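Local coordinates for protein hydrolase, haloacid dehalogenase-like family (Pseudomonas syringae pv. tomato, PDB 3S6J) that belongs to the haloacid dehalogenase-like hydrolases, binds calcium in the crystal and may act as a sugar phosphatase, at residues S8-L13 / A155-I160; W110-S115 / I135-R140. All blocks are in the same frame, centred on the assembly; numbering follows the deposited sequence.

Contact 1 (S8-L13 / A155-I160); sequences SFIFDL and AAAKKI. With CA (calcium ion), chain M.
I10, on the central strand 8-11 of a Rossmann-like haloacid dehalogenase (HAD) sheet, meets A156 and A157 of helix 151-160, which packs against one face of that sheet. No hydrogen bond crosses the interface. I10 CG2, anti to the backbone N, comes to 3.9 Å from A156 CB, while the longer arm, with CG1 anti to the carbonyl carbon (chi1 -54°) and chi2 extended, brings CD1 to 4.1 Å from A157 N, beside the helix backbone, with A157 CB a little further off. Alanine suits these helix positions because its lone methyl lets the backbone come close to the beta-branched isoleucine: the short strand and helix axes approach to 8.9 Å. One turn further on, I160 CG1 lies between the backbone N and the carbonyl carbon (chi1 55°), and chi2 near 180° stretches the arm toward the strand. I160 CD1 lies 4.1 Å from S8 CB and as close to F9 O; S8 offers its methylene here, not its hydroxyl. Beyond the strand end, D12 serves the metal site with D14 and D172. Its OD1 forms a salt bridge with K147; OD2 accepts a hydrogen bond from T16 and binds the calcium ion at 2.5 Å.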
loop_
_atom_site.group_PDB
_atom_site.type_symbol
_atom_site.label_atom_id
_atom_site.label_comp_id
_atom_site.label_asym_id
_atom_site.label_seq_id
_atom_site.Cartn_x
_atom_site.Cartn_y
_atom_site.Cartn_z
ATOM N N SER E 8 -16.597 10.328 -22.631
ATOM C CA SER E 8 -17.363 9.400 -21.796
ATOM C C SER E 8 -16.418 8.730 -20.792
ATOM O O SER E 8 -15.234 8.534 -21.086
ATOM C CB SER E 8 -18.073 8.356 -22.662
ATOM O OG SER E 8 -19.031 8.973 -23.504
ATOM N N PHE E 9 -16.936 8.381 -19.616
ATOM C CA PHE E 9 -16.080 8.036 -18.490
ATOM C C PHE E 9 -16.287 6.626 -17.958
ATOM O O PHE E 9 -17.405 6.230 -17.610
ATOM C CB PHE E 9 -16.279 9.039 -17.350
ATOM C CG PHE E 9 -15.758 10.415 -17.655
ATOM C CD1 PHE E 9 -16.451 11.265 -18.514
ATOM C CD2 PHE E 9 -14.581 10.867 -17.081
ATOM C CE1 PHE E 9 -15.969 12.548 -18.794
ATOM C CE2 PHE E 9 -14.094 12.141 -17.358
ATOM C CZ PHE E 9 -14.788 12.982 -18.220
ATOM N N ILE E 10 -15.197 5.870 -17.876
ATOM C CA ILE E 10 -15.240 4.549 -17.254
ATOM C C ILE E 10 -14.436 4.556 -15.954
ATOM O O ILE E 10 -13.212 4.681 -15.971
ATOM C CB ILE E 10 -14.712 3.454 -18.187
ATOM C CG1 ILE E 10 -15.450 3.501 -19.527
ATOM C CG2 ILE E 10 -14.898 2.118 -17.530
ATOM C CD1 ILE E 10 -14.861 2.603 -20.609
ATOM N N PHE E 11 -15.139 4.437 -14.833
ATOM C CA PHE E 11 -14.512 4.537 -13.527
ATOM C C PHE E 11 -14.290 3.152 -12.924
ATOM O O PHE E 11 -15.190 2.308 -12.929
ATOM C CB PHE E 11 -15.404 5.319 -12.568
ATOM C CG PHE E 11 -15.441 6.803 -12.811
ATOM C CD1 PHE E 11 -14.494 7.635 -12.242
ATOM C CD2 PHE E 11 -16.453 7.368 -13.563
ATOM C CE1 PHE E 11 -14.554 9.005 -12.437
ATOM C CE2 PHE E 11 -16.513 8.735 -13.767
ATOM C CZ PHE E 11 -15.561 9.554 -13.214
ATOM N N ASP E 12 -13.093 2.916 -12.409
ATOM C CA ASP E 12 -12.905 1.806 -11.494
ATOM C C ASP E 12 -13.604 2.190 -10.172
ATOM O O ASP E 12 -13.985 3.352 -9.989
ATOM C CB ASP E 12 -11.422 1.542 -11.282
ATOM C CG ASP E 12 -11.169 0.595 -10.138
ATOM O OD1 ASP E 12 -11.524 -0.589 -10.262
ATOM O OD2 ASP E 12 -10.623 1.046 -9.112
ATOM N N LEU E 13 -13.787 1.236 -9.257
ATOM C CA LEU E 13 -14.543 1.532 -8.033
ATOM C C LEU E 13 -13.682 1.509 -6.771
ATOM O O LEU E 13 -13.350 2.550 -6.200
ATOM C CB LEU E 13 -15.724 0.568 -7.904
ATOM C CG LEU E 13 -16.704 0.740 -6.735
ATOM C CD1 LEU E 13 -17.197 2.193 -6.590
ATOM C CD2 LEU E 13 -17.884 -0.228 -6.912
ATOM N N ALA E 155 -17.336 -3.691 -22.263
ATOM C CA ALA E 155 -18.729 -3.850 -21.859
ATOM C C ALA E 155 -19.281 -2.536 -21.320
ATOM O O ALA E 155 -20.444 -2.216 -21.524
ATOM C CB ALA E 155 -18.878 -4.970 -20.822
ATOM N N ALA E 156 -18.427 -1.775 -20.645
ATOM C CA ALA E 156 -18.802 -0.478 -20.103
ATOM C C ALA E 156 -19.011 0.552 -21.212
ATOM O O ALA E 156 -20.007 1.275 -21.211
ATOM C CB ALA E 156 -17.757 0.009 -19.121
ATOM N N ALA E 157 -18.077 0.620 -22.157
ATOM C CA ALA E 157 -18.231 1.551 -23.273
ATOM C C ALA E 157 -19.532 1.230 -23.984
ATOM O O ALA E 157 -20.268 2.118 -24.407
ATOM C CB ALA E 157 -17.061 1.449 -24.234
ATOM N N LYS E 158 -19.808 -0.062 -24.107
ATOM C CA LYS E 158 -21.020 -0.532 -24.754
ATOM C C LYS E 158 -22.269 -0.151 -23.960
ATOM O O LYS E 158 -23.271 0.268 -24.527
ATOM C CB LYS E 158 -20.946 -2.040 -24.927
ATOM C CG LYS E 158 -21.774 -2.575 -26.047
ATOM C CD LYS E 158 -21.613 -4.077 -26.132
ATOM C CE LYS E 158 -22.384 -4.793 -25.008
ATOM N NZ LYS E 158 -22.061 -4.289 -23.633
ATOM N N LYS E 159 -22.214 -0.276 -22.645
ATOM C CA LYS E 159 -23.391 0.035 -21.849
ATOM C C LYS E 159 -23.797 1.506 -21.917
ATOM O O LYS E 159 -24.972 1.837 -21.739
ATOM C CB LYS E 159 -23.214 -0.397 -20.393
ATOM C CG LYS E 159 -24.298 0.156 -19.463
ATOM C CD LYS E 159 -24.401 -0.651 -18.193
ATOM C CE LYS E 159 -24.857 -2.066 -18.489
ATOM N NZ LYS E 159 -25.061 -2.819 -17.222
ATOM N N ILE E 160 -22.836 2.390 -22.167
ATOM C CA ILE E 160 -23.134 3.814 -22.181
ATOM C C ILE E 160 -23.220 4.392 -23.593
ATOM O O ILE E 160 -23.465 5.586 -23.764
ATOM C CB ILE E 160 -22.167 4.643 -21.279
ATOM C CG1 ILE E 160 -20.704 4.404 -21.658
ATOM C CG2 ILE E 160 -22.406 4.317 -19.809
ATOM C CD1 ILE E 160 -19.718 5.153 -20.764
HETATM CA CA CA M . -9.134 -0.667 -8.012
HETATM O O HOH W 1 -8.357 -1.699 -10.063
HETATM O O HOH W 2 -9.915 -3.013 -7.388
HETATM O O HOH W 3 -6.974 -1.496 -6.677
#

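Contact 2 (W110-S115 / I135-R140); sequences WCIATS and INIVTR
I112 and I137 face each other in register across two parallel strands of the HAD core, their side chains crossing at a slant; strand 110-113, helix 118-127 and strand 137-138 form a beta-alpha-beta unit. The middle is tight. I112 N gives a nearly straight bond to N136 O (2.8 Å, 168° at the hydrogen), and I112 O receives V138 N at 2.8 Å. T114 N continues to V138 O with a longer bond of 3.2 Å. I137 runs CG1 anti to its backbone N (chi1 178°), which brings CD1 to 3.7 Å from I112 CG2. Branched aliphatic chains suit this buried face, where I112 and I135 also touch L125 of helix 118-127, and I137 touches I132. C111, small and polarisable, fits the other face, its sulfur near N136 and V138.

The start is looser and partly exposed: W110 CH2 lies 4.1 Å from I135 CG2, NE1 bonds D104, and N136 CB lies 3.4 Å from W110 O. At the far end R140 CB presses on buried S115 O at 3.0 Å, while its chain, bent at chi2, leads the guanidinium away. Before that, the methyls T114 CG2 and T139 CG2 sit side by side at 4.0 Å.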
loop_
_atom_site.group_PDB
_atom_site.type_symbol
_atom_site.label_atom_id
_atom_site.label_comp_id
_atom_site.label_asym_id
_atom_site.label_seq_id
_atom_site.Cartn_x
_atom_site.Cartn_y
_atom_site.Cartn_z
ATOM N N TRP E 110 -21.039 8.221 -17.893
ATOM C CA TRP E 110 -20.053 7.412 -17.180
ATOM C C TRP E 110 -20.598 6.058 -16.767
ATOM O O TRP E 110 -21.798 5.882 -16.542
ATOM C CB TRP E 110 -19.506 8.135 -15.948
ATOM C CG TRP E 110 -20.564 8.543 -14.958
ATOM C CD1 TRP E 110 -21.252 9.719 -14.940
ATOM C CD2 TRP E 110 -21.057 7.773 -13.852
ATOM N NE1 TRP E 110 -22.134 9.734 -13.894
ATOM C CE2 TRP E 110 -22.036 8.553 -13.208
ATOM C CE3 TRP E 110 -20.763 6.502 -13.343
ATOM C CZ2 TRP E 110 -22.725 8.109 -12.070
ATOM C CZ3 TRP E 110 -21.447 6.057 -12.209
ATOM C CH2 TRP E 110 -22.418 6.864 -11.589
ATOM N N CYS E 111 -19.686 5.103 -16.665
ATOM C CA CYS E 111 -20.018 3.761 -16.237
ATOM C C CYS E 111 -18.978 3.296 -15.232
ATOM O O CYS E 111 -17.811 3.677 -15.313
ATOM C CB CYS E 111 -20.036 2.815 -17.437
ATOM S SG CYS E 111 -20.671 1.167 -17.073
ATOM N N ILE E 112 -19.401 2.475 -14.275
ATOM C CA ILE E 112 -18.453 1.903 -13.334
ATOM C C ILE E 112 -18.066 0.535 -13.848
ATOM O O ILE E 112 -18.896 -0.172 -14.406
ATOM C CB ILE E 112 -19.010 1.870 -11.901
ATOM C CG1 ILE E 112 -18.917 3.274 -11.303
ATOM C CG2 ILE E 112 -18.262 0.841 -11.045
ATOM C CD1 ILE E 112 -19.755 3.476 -10.059
ATOM N N ALA E 113 -16.786 0.194 -13.713
ATOM C CA ALA E 113 -16.265 -1.085 -14.202
ATOM C C ALA E 113 -15.280 -1.666 -13.196
ATOM O O ALA E 113 -14.183 -1.124 -13.006
ATOM C CB ALA E 113 -15.604 -0.915 -15.566
ATOM N N THR E 114 -15.683 -2.772 -12.562
ATOM C CA THR E 114 -14.934 -3.370 -11.456
ATOM C C THR E 114 -14.673 -4.868 -11.675
ATOM O O THR E 114 -15.517 -5.578 -12.230
ATOM C CB THR E 114 -15.679 -3.151 -10.096
ATOM O OG1 THR E 114 -14.972 -3.816 -9.043
ATOM C CG2 THR E 114 -17.109 -3.700 -10.151
ATOM N N SER E 115 -13.502 -5.344 -11.248
ATOM C CA SER E 115 -13.185 -6.788 -11.275
ATOM C C SER E 115 -13.882 -7.515 -10.139
ATOM O O SER E 115 -13.911 -8.740 -10.110
ATOM C CB SER E 115 -11.677 -7.046 -11.176
ATOM O OG SER E 115 -10.982 -6.549 -12.302
ATOM N N ILE E 135 -27.674 2.539 -11.563
ATOM C CA ILE E 135 -26.586 3.212 -12.281
ATOM C C ILE E 135 -26.034 2.374 -13.428
ATOM O O ILE E 135 -26.464 1.243 -13.656
ATOM C CB ILE E 135 -25.393 3.527 -11.357
ATOM C CG1 ILE E 135 -24.968 2.265 -10.599
ATOM C CG2 ILE E 135 -25.728 4.666 -10.403
ATOM C CD1 ILE E 135 -23.575 2.331 -10.018
ATOM N N ASN E 136 -25.068 2.943 -14.142
ATOM C CA ASN E 136 -24.324 2.214 -15.161
ATOM C C ASN E 136 -23.103 1.544 -14.545
ATOM O O ASN E 136 -22.143 2.210 -14.155
ATOM C CB ASN E 136 -23.887 3.167 -16.274
ATOM C CG ASN E 136 -25.021 3.530 -17.222
ATOM O OD1 ASN E 136 -26.035 2.834 -17.310
ATOM N ND2 ASN E 136 -24.837 4.609 -17.957
ATOM N N ILE E 137 -23.146 0.224 -14.444
ATOM C CA ILE E 137 -22.046 -0.522 -13.852
ATOM C C ILE E 137 -21.892 -1.902 -14.477
ATOM O O ILE E 137 -22.877 -2.560 -14.819
ATOM C CB ILE E 137 -22.210 -0.668 -12.322
ATOM C CG1 ILE E 137 -21.062 -1.495 -11.739
ATOM C CG2 ILE E 137 -23.550 -1.310 -11.981
ATOM C CD1 ILE E 137 -21.015 -1.475 -10.225
ATOM N N VAL E 138 -20.642 -2.320 -14.635
ATOM C CA VAL E 138 -20.312 -3.665 -15.088
ATOM C C VAL E 138 -19.465 -4.332 -14.017
ATOM O O VAL E 138 -18.574 -3.704 -13.445
ATOM C CB VAL E 138 -19.529 -3.638 -16.415
ATOM C CG1 VAL E 138 -18.998 -5.000 -16.734
ATOM C CG2 VAL E 138 -20.426 -3.167 -17.540
ATOM N N THR E 139 -19.759 -5.598 -13.731
ATOM C CA THR E 139 -18.991 -6.355 -12.753
ATOM C C THR E 139 -18.376 -7.601 -13.379
ATOM O O THR E 139 -18.649 -7.937 -14.534
ATOM C CB THR E 139 -19.855 -6.750 -11.521
ATOM O OG1 THR E 139 -20.810 -7.756 -11.892
ATOM C CG2 THR E 139 -20.593 -5.553 -10.998
ATOM N N ARG E 140 -17.538 -8.277 -12.602
ATOM C CA ARG E 140 -16.867 -9.496 -13.032
ATOM C C ARG E 140 -17.887 -10.542 -13.466
ATOM O O ARG E 140 -17.631 -11.349 -14.356
ATOM C CB ARG E 140 -16.022 -10.033 -11.876
ATOM C CG ARG E 140 -15.536 -11.443 -12.057
ATOM C CD ARG E 140 -14.356 -11.501 -13.007
ATOM N NE ARG E 140 -14.026 -12.885 -13.323
ATOM C CZ ARG E 140 -14.580 -13.551 -14.323
ATOM N NH1 ARG E 140 -15.477 -12.945 -15.089
ATOM N NH2 ARG E 140 -14.239 -14.815 -14.564
#

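In the fold
Both contacts are buried and belong to one parallel sheet, their centres about 6 Å apart, and along the chain contact 2 lies inside the loop closed by contact 1. Strand 8-11 neighbours 110-113, joined to it by probable backbone bonds such as F9 O to C111 N at 2.7 Å. Contact 1 is apolar side-chain packing with no hydrogen bond across it, while D12 beyond the strand end binds the metal; contact 2 is a strand pairing held by backbone hydrogen bonds, partly exposed at W110, I135, N136 and R140, consistent with 137-138 lying at the sheet's edge within this chain. Helix 151-160 spans both, K159 NZ bonding I137 O. K147 NZ reaches D12 OD1 and A113 O, linking the ends of neighbouring strands.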